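Local coordinates for protein type III restriction-modification enzyme EcoP15I Res subunit (Escherichia coli, PDB 4ZCF) that forms the ATP-dependent restriction subunit of a type III restriction-modification enzyme, cleaving DNA 25-27 base pairs downstream of a recognition site together with the Mod subunit, at residues C[93-98]-C[124-129]; C[379-384]-C[555-560]. One frame throughout, in Å; residues are numbered along the deposited sequence.

Contact 1: C[93-98]-C[124-129]; sequences TYIKTI and VNFLKS. With AMP (adenosine monophosphate), chain H.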
ATOM      1  N   THR C  93       4.626  30.182 -12.733  1.00 45.80           N
ATOM      2  CA  THR C  93       5.676  31.074 -12.239  1.00 44.89           C
ATOM      3  C   THR C  93       6.355  30.534 -10.973  1.00 47.95           C
ATOM      4  O   THR C  93       7.580  30.459 -10.944  1.00 47.97           O
ATOM      5  CB  THR C  93       5.153  32.516 -12.113  1.00 52.93           C
ATOM      6  OG1 THR C  93       4.767  33.002 -13.407  1.00 54.35           O
ATOM      7  CG2 THR C  93       6.173  33.455 -11.491  1.00 45.99           C
ATOM      8  N   TYR C  94       5.576  30.143  -9.947  1.00 44.00           N
ATOM      9  CA  TYR C  94       6.162  29.585  -8.739  1.00 43.40           C
ATOM     10  C   TYR C  94       6.851  28.243  -8.963  1.00 47.72           C
ATOM     11  O   TYR C  94       7.858  27.951  -8.319  1.00 47.25           O
ATOM     12  CB  TYR C  94       5.229  29.644  -7.515  1.00 44.15           C
ATOM     13  CG  TYR C  94       4.066  28.682  -7.394  1.00 45.76           C
ATOM     14  CD1 TYR C  94       4.280  27.305  -7.293  1.00 47.59           C
ATOM     15  CD2 TYR C  94       2.785  29.150  -7.128  1.00 46.33           C
ATOM     16  CE1 TYR C  94       3.225  26.420  -7.072  1.00 46.23           C
ATOM     17  CE2 TYR C  94       1.723  28.275  -6.904  1.00 46.93           C
ATOM     18  CZ  TYR C  94       1.945  26.911  -6.886  1.00 53.25           C
ATOM     19  OH  TYR C  94       0.885  26.065  -6.658  1.00 57.35           O
ATOM     20  N   ILE C  95       6.343  27.453  -9.918  1.00 44.59           N
ATOM     21  CA  ILE C  95       6.958  26.176 -10.268  1.00 44.31           C
ATOM     22  C   ILE C  95       8.278  26.445 -10.988  1.00 47.88           C
ATOM     23  O   ILE C  95       9.295  25.858 -10.619  1.00 47.74           O
ATOM     24  CB  ILE C  95       5.999  25.232 -11.035  1.00 46.79           C
ATOM     25  CG1 ILE C  95       4.852  24.764 -10.101  1.00 47.79           C
ATOM     26  CG2 ILE C  95       6.763  24.038 -11.576  1.00 46.57           C
ATOM     27  CD1 ILE C  95       3.567  24.292 -10.801  1.00 56.06           C
ATOM     28  N   LYS C  96       8.275  27.371 -11.967  1.00 43.58           N
ATOM     29  CA  LYS C  96       9.499  27.737 -12.682  1.00 43.48           C
ATOM     30  C   LYS C  96      10.558  28.301 -11.725  1.00 46.80           C
ATOM     31  O   LYS C  96      11.731  28.003 -11.899  1.00 47.90           O
ATOM     32  CB  LYS C  96       9.228  28.691 -13.856  1.00 45.44           C
ATOM     33  CG  LYS C  96      10.378  28.677 -14.855  1.00 51.13           C
ATOM     34  CD  LYS C  96      10.130  29.550 -16.083  1.00 56.17           C
ATOM     35  CE  LYS C  96      11.422  30.139 -16.607  1.00 51.87           C
ATOM     36  NZ  LYS C  96      12.467  29.103 -16.859  1.00 48.97           N
ATOM     37  N   THR C  97      10.137  29.039 -10.683  1.00 42.30           N
ATOM     38  CA  THR C  97      11.037  29.573  -9.661  1.00 42.32           C
ATOM     39  C   THR C  97      11.673  28.426  -8.837  1.00 47.30           C
ATOM     40  O   THR C  97      12.865  28.486  -8.548  1.00 48.09           O
ATOM     41  CB  THR C  97      10.329  30.622  -8.800  1.00 49.00           C
ATOM     42  OG1 THR C  97       9.541  31.477  -9.617  1.00 42.13           O
ATOM     43  CG2 THR C  97      11.295  31.461  -8.011  1.00 52.21           C
ATOM     44  N   ILE C  98      10.889  27.372  -8.499  1.00 42.88           N
ATOM     45  CA  ILE C  98      11.349  26.181  -7.776  1.00 42.14           C
ATOM     46  C   ILE C  98      12.532  25.524  -8.525  1.00 45.18           C
ATOM     47  O   ILE C  98      13.509  25.096  -7.897  1.00 42.67           O
ATOM     48  CB  ILE C  98      10.153  25.215  -7.566  1.00 44.91           C
ATOM     49  CG1 ILE C  98       9.401  25.566  -6.285  1.00 44.28           C
ATOM     50  CG2 ILE C  98      10.570  23.722  -7.601  1.00 46.75           C
ATOM     51  CD1 ILE C  98       7.956  25.132  -6.279  1.00 47.16           C
ATOM     52  N   VAL C 124      -1.781  19.709  -8.050  1.00 38.45           N
ATOM     53  CA  VAL C 124      -1.244  18.361  -8.228  1.00 37.74           C
ATOM     54  C   VAL C 124      -1.397  17.877  -9.681  1.00 44.69           C
ATOM     55  O   VAL C 124      -0.417  17.419 -10.267  1.00 47.65           O
ATOM     56  CB  VAL C 124      -1.808  17.392  -7.151  1.00 39.69           C
ATOM     57  CG1 VAL C 124      -1.479  15.938  -7.449  1.00 38.14           C
ATOM     58  CG2 VAL C 124      -1.297  17.789  -5.762  1.00 39.20           C
ATOM     59  N   ASN C 125      -2.580  18.051 -10.278  1.00 40.37           N
ATOM     60  CA  ASN C 125      -2.874  17.695 -11.664  1.00 40.65           C
ATOM     61  C   ASN C 125      -1.819  18.295 -12.595  1.00 46.27           C
ATOM     62  O   ASN C 125      -1.178  17.570 -13.355  1.00 46.97           O
ATOM     63  CB  ASN C 125      -4.281  18.208 -12.033  1.00 43.11           C
ATOM     64  CG  ASN C 125      -4.898  17.578 -13.253  1.00 60.25           C
ATOM     65  OD1 ASN C 125      -5.704  16.648 -13.159  1.00 59.84           O
ATOM     66  ND2 ASN C 125      -4.565  18.093 -14.426  1.00 45.84           N
ATOM     67  N   PHE C 126      -1.603  19.614 -12.482  1.00 43.19           N
ATOM     68  CA  PHE C 126      -0.622  20.371 -13.254  1.00 42.35           C
ATOM     69  C   PHE C 126       0.799  19.844 -13.050  1.00 45.31           C
ATOM     70  O   PHE C 126       1.500  19.628 -14.032  1.00 45.64           O
ATOM     71  CB  PHE C 126      -0.714  21.861 -12.877  1.00 44.00           C
ATOM     72  CG  PHE C 126       0.042  22.825 -13.768  1.00 45.50           C
ATOM     73  CD1 PHE C 126       0.069  22.650 -15.151  1.00 46.71           C
ATOM     74  CD2 PHE C 126       0.665  23.949 -13.233  1.00 47.34           C
ATOM     75  CE1 PHE C 126       0.757  23.543 -15.968  1.00 47.19           C
ATOM     76  CE2 PHE C 126       1.333  24.857 -14.054  1.00 49.38           C
ATOM     77  CZ  PHE C 126       1.382  24.643 -15.413  1.00 47.19           C
ATOM     78  N   LEU C 127       1.199  19.601 -11.787  1.00 40.87           N
ATOM     79  CA  LEU C 127       2.512  19.083 -11.384  1.00 40.47           C
ATOM     80  C   LEU C 127       2.825  17.711 -11.942  1.00 47.72           C
ATOM     81  O   LEU C 127       3.980  17.446 -12.269  1.00 49.12           O
ATOM     82  CB  LEU C 127       2.645  19.046  -9.862  1.00 39.80           C
ATOM     83  CG  LEU C 127       3.005  20.364  -9.184  1.00 44.24           C
ATOM     84  CD1 LEU C 127       2.635  20.338  -7.716  1.00 43.38           C
ATOM     85  CD2 LEU C 127       4.484  20.691  -9.351  1.00 48.18           C
ATOM     86  N   LYS C 128       1.802  16.844 -12.064  1.00 44.57           N
ATOM     87  CA  LYS C 128       1.930  15.475 -12.573  1.00 44.12           C
ATOM     88  C   LYS C 128       1.772  15.343 -14.101  1.00 49.49           C
ATOM     89  O   LYS C 128       2.088  14.295 -14.651  1.00 48.54           O
ATOM     90  CB  LYS C 128       0.929  14.560 -11.844  1.00 45.83           C
ATOM     91  CG  LYS C 128       1.291  14.322 -10.382  1.00 48.71           C
ATOM     92  CD  LYS C 128       0.432  13.233  -9.754  1.00 45.12           C
ATOM     93  CE  LYS C 128       0.895  12.896  -8.362  1.00 37.87           C
ATOM     94  NZ  LYS C 128      -0.224  12.414  -7.509  1.00 58.23           N
ATOM     95  N   SER C 129       1.263  16.381 -14.778  1.00 48.99           N
ATOM     96  CA  SER C 129       1.008  16.349 -16.218  1.00 49.58           C
ATOM     97  C   SER C 129       2.261  16.179 -17.028  1.00 57.30           C
ATOM     98  O   SER C 129       3.282  16.787 -16.711  1.00 59.11           O
ATOM     99  CB  SER C 129       0.226  17.578 -16.679  1.00 50.84           C
ATOM    100  OG  SER C 129       1.012  18.748 -16.562  1.00 59.23           O
TER
HETATM  101  P   AMP H1001      -4.057  27.898  -8.473  1.00149.65           P
HETATM  102  O1P AMP H1001      -4.995  28.338  -7.413  1.00149.75           O
HETATM  103  O2P AMP H1001      -3.285  29.127  -8.782  1.00150.01           O
HETATM  104  O3P AMP H1001      -3.075  27.034  -7.768  1.00150.41           O
HETATM  105  O5' AMP H1001      -4.756  27.171  -9.709  1.00146.20           O
HETATM  106  C5' AMP H1001      -4.583  27.669 -11.025  1.00142.34           C
HETATM  107  C4' AMP H1001      -4.553  26.568 -12.036  1.00137.95           C
HETATM  108  O4' AMP H1001      -4.354  27.107 -13.371  1.00136.59           O
HETATM  109  C3' AMP H1001      -3.398  25.662 -11.789  1.00135.05           C
HETATM  110  O3' AMP H1001      -3.824  24.581 -10.960  1.00133.05           O
HETATM  111  C2' AMP H1001      -2.931  25.227 -13.119  1.00135.17           C
HETATM  112  O2' AMP H1001      -3.560  23.995 -13.501  1.00135.54           O
HETATM  113  C1' AMP H1001      -3.372  26.291 -14.071  1.00135.26           C
HETATM  114  N9  AMP H1001      -2.323  27.065 -14.602  1.00133.99           N
HETATM  115  C8  AMP H1001      -1.594  27.889 -13.875  1.00133.10           C
HETATM  116  N7  AMP H1001      -0.691  28.524 -14.672  1.00131.98           N
HETATM  117  C5  AMP H1001      -0.954  28.048 -16.037  1.00131.72           C
HETATM  118  C6  AMP H1001      -0.443  28.257 -17.349  1.00129.99           C
HETATM  119  N6  AMP H1001       0.628  29.158 -17.576  1.00128.94           N
HETATM  120  N1  AMP H1001      -0.996  27.573 -18.383  1.00129.48           N
HETATM  121  C2  AMP H1001      -1.989  26.713 -18.208  1.00129.84           C
HETATM  122  N3  AMP H1001      -2.516  26.465 -17.012  1.00130.84           N
HETATM  123  C4  AMP H1001      -2.058  27.086 -15.900  1.00132.55           C

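Contact 2: C[379-384]-C[555-560]; sequences VKEHFK and KYYVDF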
ATOM      1  N   VAL C 379     -27.579  30.056 -25.258  1.00 75.54           N
ATOM      2  CA  VAL C 379     -27.527  29.079 -26.349  1.00 75.12           C
ATOM      3  C   VAL C 379     -27.402  29.832 -27.687  1.00 80.34           C
ATOM      4  O   VAL C 379     -26.450  29.590 -28.432  1.00 79.24           O
ATOM      5  CB  VAL C 379     -28.722  28.082 -26.310  1.00 78.36           C
ATOM      6  CG1 VAL C 379     -28.882  27.333 -27.631  1.00 78.10           C
ATOM      7  CG2 VAL C 379     -28.585  27.101 -25.149  1.00 77.85           C
ATOM      8  N   LYS C 380     -28.318  30.798 -27.941  1.00 79.06           N
ATOM      9  CA  LYS C 380     -28.350  31.633 -29.157  1.00 79.76           C
ATOM     10  C   LYS C 380     -27.030  32.385 -29.379  1.00 83.14           C
ATOM     11  O   LYS C 380     -26.566  32.493 -30.521  1.00 82.00           O
ATOM     12  CB  LYS C 380     -29.520  32.618 -29.098  1.00 80.58           C
ATOM     13  N   GLU C 381     -26.422  32.871 -28.276  1.00 79.74           N
ATOM     14  CA  GLU C 381     -25.155  33.599 -28.298  1.00 79.45           C
ATOM     15  C   GLU C 381     -23.955  32.682 -28.525  1.00 82.62           C
ATOM     16  O   GLU C 381     -22.976  33.116 -29.144  1.00 81.94           O
ATOM     17  CB  GLU C 381     -24.983  34.477 -27.044  1.00 80.77           C
ATOM     18  CG  GLU C 381     -25.997  35.612 -26.902  1.00 90.13           C
ATOM     19  CD  GLU C 381     -26.262  36.464 -28.129  1.00108.91           C
ATOM     20  OE1 GLU C 381     -25.295  37.037 -28.684  1.00103.13           O
ATOM     21  OE2 GLU C 381     -27.441  36.550 -28.542  1.00101.71           O
ATOM     22  N   HIS C 382     -24.047  31.404 -28.061  1.00 78.92           N
ATOM     23  CA  HIS C 382     -22.996  30.390 -28.228  1.00 78.12           C
ATOM     24  C   HIS C 382     -22.809  29.997 -29.680  1.00 80.61           C
ATOM     25  O   HIS C 382     -21.675  29.989 -30.149  1.00 79.91           O
ATOM     26  CB  HIS C 382     -23.262  29.138 -27.379  1.00 78.79           C
ATOM     27  CG  HIS C 382     -22.111  28.174 -27.345  1.00 82.10           C
ATOM     28  ND1 HIS C 382     -22.311  26.811 -27.403  1.00 83.65           N
ATOM     29  CD2 HIS C 382     -20.780  28.412 -27.265  1.00 83.67           C
ATOM     30  CE1 HIS C 382     -21.111  26.264 -27.333  1.00 82.81           C
ATOM     31  NE2 HIS C 382     -20.159  27.188 -27.257  1.00 83.26           N
ATOM     32  N   PHE C 383     -23.916  29.671 -30.387  1.00 76.89           N
ATOM     33  CA  PHE C 383     -23.904  29.275 -31.799  1.00 76.33           C
ATOM     34  C   PHE C 383     -23.410  30.390 -32.711  1.00 79.59           C
ATOM     35  O   PHE C 383     -22.748  30.098 -33.707  1.00 79.15           O
ATOM     36  CB  PHE C 383     -25.249  28.678 -32.242  1.00 78.28           C
ATOM     37  CG  PHE C 383     -25.519  27.297 -31.672  1.00 80.48           C
ATOM     38  CD1 PHE C 383     -26.126  27.142 -30.431  1.00 84.02           C
ATOM     39  CD2 PHE C 383     -25.158  26.153 -32.375  1.00 83.53           C
ATOM     40  CE1 PHE C 383     -26.366  25.867 -29.902  1.00 85.13           C
ATOM     41  CE2 PHE C 383     -25.397  24.877 -31.843  1.00 86.30           C
ATOM     42  CZ  PHE C 383     -26.003  24.744 -30.612  1.00 84.19           C
ATOM     43  N   LYS C 384     -23.651  31.668 -32.318  1.00 76.04           N
ATOM     44  CA  LYS C 384     -23.156  32.865 -33.013  1.00 75.93           C
ATOM     45  C   LYS C 384     -21.617  32.909 -32.910  1.00 79.82           C
ATOM     46  O   LYS C 384     -20.939  33.391 -33.826  1.00 79.66           O
ATOM     47  CB  LYS C 384     -23.751  34.155 -32.399  1.00 78.54           C
ATOM     48  CG  LYS C 384     -25.065  34.658 -33.032  1.00 92.69           C
ATOM     49  CD  LYS C 384     -24.952  35.114 -34.509  1.00100.15           C
ATOM     50  CE  LYS C 384     -24.177  36.394 -34.735  1.00101.79           C
ATOM     51  NZ  LYS C 384     -24.027  36.684 -36.183  1.00103.18           N
ATOM     52  N   LYS C 555     -18.318  36.030 -22.223  1.00 64.27           N
ATOM     53  CA  LYS C 555     -19.673  36.516 -22.005  1.00 64.21           C
ATOM     54  C   LYS C 555     -20.131  35.983 -20.647  1.00 69.08           C
ATOM     55  O   LYS C 555     -19.973  34.796 -20.363  1.00 68.40           O
ATOM     56  CB  LYS C 555     -20.616  36.085 -23.144  1.00 66.15           C
ATOM     57  CG  LYS C 555     -20.234  36.611 -24.525  1.00 76.69           C
ATOM     58  CD  LYS C 555     -21.269  36.190 -25.558  1.00 90.54           C
ATOM     59  CE  LYS C 555     -20.861  36.479 -26.984  1.00 99.24           C
ATOM     60  NZ  LYS C 555     -21.849  35.924 -27.953  1.00103.80           N
ATOM     61  N   TYR C 556     -20.625  36.875 -19.788  1.00 66.99           N
ATOM     62  CA  TYR C 556     -21.055  36.541 -18.434  1.00 67.16           C
ATOM     63  C   TYR C 556     -22.529  36.867 -18.247  1.00 72.52           C
ATOM     64  O   TYR C 556     -22.947  37.987 -18.522  1.00 72.28           O
ATOM     65  CB  TYR C 556     -20.175  37.274 -17.401  1.00 68.08           C
ATOM     66  CG  TYR C 556     -20.108  36.566 -16.066  1.00 69.67           C
ATOM     67  CD1 TYR C 556     -21.057  36.808 -15.078  1.00 71.73           C
ATOM     68  CD2 TYR C 556     -19.107  35.638 -15.796  1.00 70.29           C
ATOM     69  CE1 TYR C 556     -21.006  36.155 -13.850  1.00 72.41           C
ATOM     70  CE2 TYR C 556     -19.041  34.983 -14.568  1.00 71.10           C
ATOM     71  CZ  TYR C 556     -19.995  35.246 -13.596  1.00 78.95           C
ATOM     72  OH  TYR C 556     -19.963  34.594 -12.386  1.00 81.42           O
ATOM     73  N   TYR C 557     -23.315  35.886 -17.786  1.00 70.84           N
ATOM     74  CA  TYR C 557     -24.764  36.005 -17.593  1.00 71.04           C
ATOM     75  C   TYR C 557     -25.145  36.091 -16.127  1.00 77.28           C
ATOM     76  O   TYR C 557     -24.870  35.164 -15.359  1.00 76.45           O
ATOM     77  CB  TYR C 557     -25.512  34.858 -18.297  1.00 71.49           C
ATOM     78  CG  TYR C 557     -25.308  34.862 -19.796  1.00 73.24           C
ATOM     79  CD1 TYR C 557     -24.143  34.345 -20.366  1.00 74.73           C
ATOM     80  CD2 TYR C 557     -26.271  35.392 -20.649  1.00 74.01           C
ATOM     81  CE1 TYR C 557     -23.939  34.370 -21.741  1.00 74.30           C
ATOM     82  CE2 TYR C 557     -26.077  35.419 -22.029  1.00 74.71           C
ATOM     83  CZ  TYR C 557     -24.910  34.905 -22.569  1.00 80.07           C
ATOM     84  OH  TYR C 557     -24.707  34.942 -23.923  1.00 79.54           O
ATOM     85  N   VAL C 558     -25.779  37.223 -15.748  1.00 76.07           N
ATOM     86  CA  VAL C 558     -26.242  37.500 -14.382  1.00 76.54           C
ATOM     87  C   VAL C 558     -27.760  37.737 -14.257  1.00 81.17           C
ATOM     88  O   VAL C 558     -28.468  37.896 -15.256  1.00 80.13           O
ATOM     89  CB  VAL C 558     -25.398  38.552 -13.604  1.00 80.52           C
ATOM     90  CG1 VAL C 558     -24.032  37.998 -13.222  1.00 80.29           C
ATOM     91  CG2 VAL C 558     -25.262  39.853 -14.377  1.00 80.48           C
ATOM     92  N   ASP C 559     -28.235  37.732 -13.003  1.00 78.80           N
ATOM     93  CA  ASP C 559     -29.617  37.923 -12.572  1.00 78.66           C
ATOM     94  C   ASP C 559     -30.069  39.384 -12.701  1.00 82.82           C
ATOM     95  O   ASP C 559     -29.249  40.289 -12.903  1.00 81.96           O
ATOM     96  CB  ASP C 559     -29.722  37.504 -11.088  1.00 80.14           C
ATOM     97  CG  ASP C 559     -30.723  36.409 -10.780  1.00 91.10           C
ATOM     98  OD1 ASP C 559     -31.160  35.713 -11.728  1.00 91.45           O
ATOM     99  OD2 ASP C 559     -31.035  36.212  -9.587  1.00 98.13           O
ATOM    100  N   PHE C 560     -31.386  39.603 -12.519  1.00 79.23           N
ATOM    101  CA  PHE C 560     -32.017  40.917 -12.469  1.00 79.14           C
ATOM    102  C   PHE C 560     -31.469  41.613 -11.212  1.00 84.51           C
ATOM    103  O   PHE C 560     -31.315  42.833 -11.204  1.00 85.25           O
ATOM    104  CB  PHE C 560     -33.561  40.774 -12.397  1.00 80.92           C
ATOM    105  CG  PHE C 560     -34.104  39.973 -11.226  1.00 82.46           C
ATOM    106  CD1 PHE C 560     -34.255  38.592 -11.314  1.00 85.42           C
ATOM    107  CD2 PHE C 560     -34.460  40.600 -10.036  1.00 84.51           C
ATOM    108  CE1 PHE C 560     -34.718  37.851 -10.223  1.00 86.24           C
ATOM    109  CE2 PHE C 560     -34.926  39.856  -8.946  1.00 87.49           C
ATOM    110  CZ  PHE C 560     -35.050  38.488  -9.047  1.00 85.59           C
TER

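Contact 1: C[93-98]-C[124-129]
Ile95 reaches across to Phe126 and Leu127 chiefly with its CD1 methyl, a small instance of how one branched side chain can tie two helices together beside a nucleotide. Its CD1 meets the Phe126 ring obliquely, 3.8 Å from CD2, and lies 4.0 Å from CD2 of Leu127. No hydrogen bond joins the two segments; the contact is apolar and buried. With CG anti to the backbone N (chi1 -169°), the Phe126 ring touches both Ile95 and the AMP. C2' of the ribose sits over one face, 3.8 Å from Phe126 CD2, while the base overlaps the ring toward its rim, AMP C4 standing 4.2 Å above the ring plane. Were Phe126 replaced by an alanine, the ribose would probably lose the flat surface against it and Ile95 CD1 would be left facing a gap. At the C-terminal end of helix 117-128, Ser129 OG donates to the backbone Phe126 O (2.7 Å). The partner helix, 90-105, starts within the P-loop, with Lys90 and Thr91 in its first turn. Around the contact, helix 130-140 supplies Phe136 against Ile95 and Leu132 against Phe126, while Leu127 rests on Leu144 and Val185 of strands 143-148 and 180-186.

Contact 2: C[379-384]-C[555-560]
Lys555 and Glu381 both start with CG anti to the carbonyl carbon (chi1 near -60° in both), but their chains then part ways: the lysine runs on extended, whereas the glutamate folds at chi2 (-47°). The straight chain carries the ammonium group to the side of helix 368-389, and the fold in the other turns the carboxylate back toward it, the two side chains crossing at about a right angle. Lys555 NZ makes a weak hydrogen bond to the backbone Glu381 O (3.3 Å) and a long salt bridge to Glu381 OE1 (3.7 Å), so one residue of the helix offers it both a carbonyl and a charge. In strand 553-558 Lys555 and Tyr557 face the helix while the intervening Tyr556 lies on the other side, its ring meeting Phe565; this is the alternation expected where a helix packs on a parallel sheet, here consistent with the second RecA-like lobe of a helicase motor. Tyr557 comes to Glu381 edge first, with OH 3.2 Å from the glutamate CB and 3.3 Å from its CG, against the aliphatic part of the chain. The carboxylate plane is turned 45° from the phenol ring, which also stacks with Tyr284 of the adjoining strand 280-285. From strand 513-518 on the other flank, Gln515 touches both Glu381 and Lys555.

How the contacts relate
Contact 1 and contact 2 belong to two parallel sheets with the same strand order, consistent with the paired RecA-like lobes of a helicase motor. Their centres are about 34 Å apart and their nearest atoms about 22 Å, so the two do not meet. Contact 1 borders the AMP directly, whereas contact 2 takes no part in the nucleotide pocket. The AMP pocket probably draws on both lobes: Asp509 and Arg537, from the part of the chain that builds the second sheet, line it along with Thr91, Gly122 and Asp226. Bound DNA comes within about 12 Å of the nearest atom of contact 1 and about 15 Å of that of contact 2.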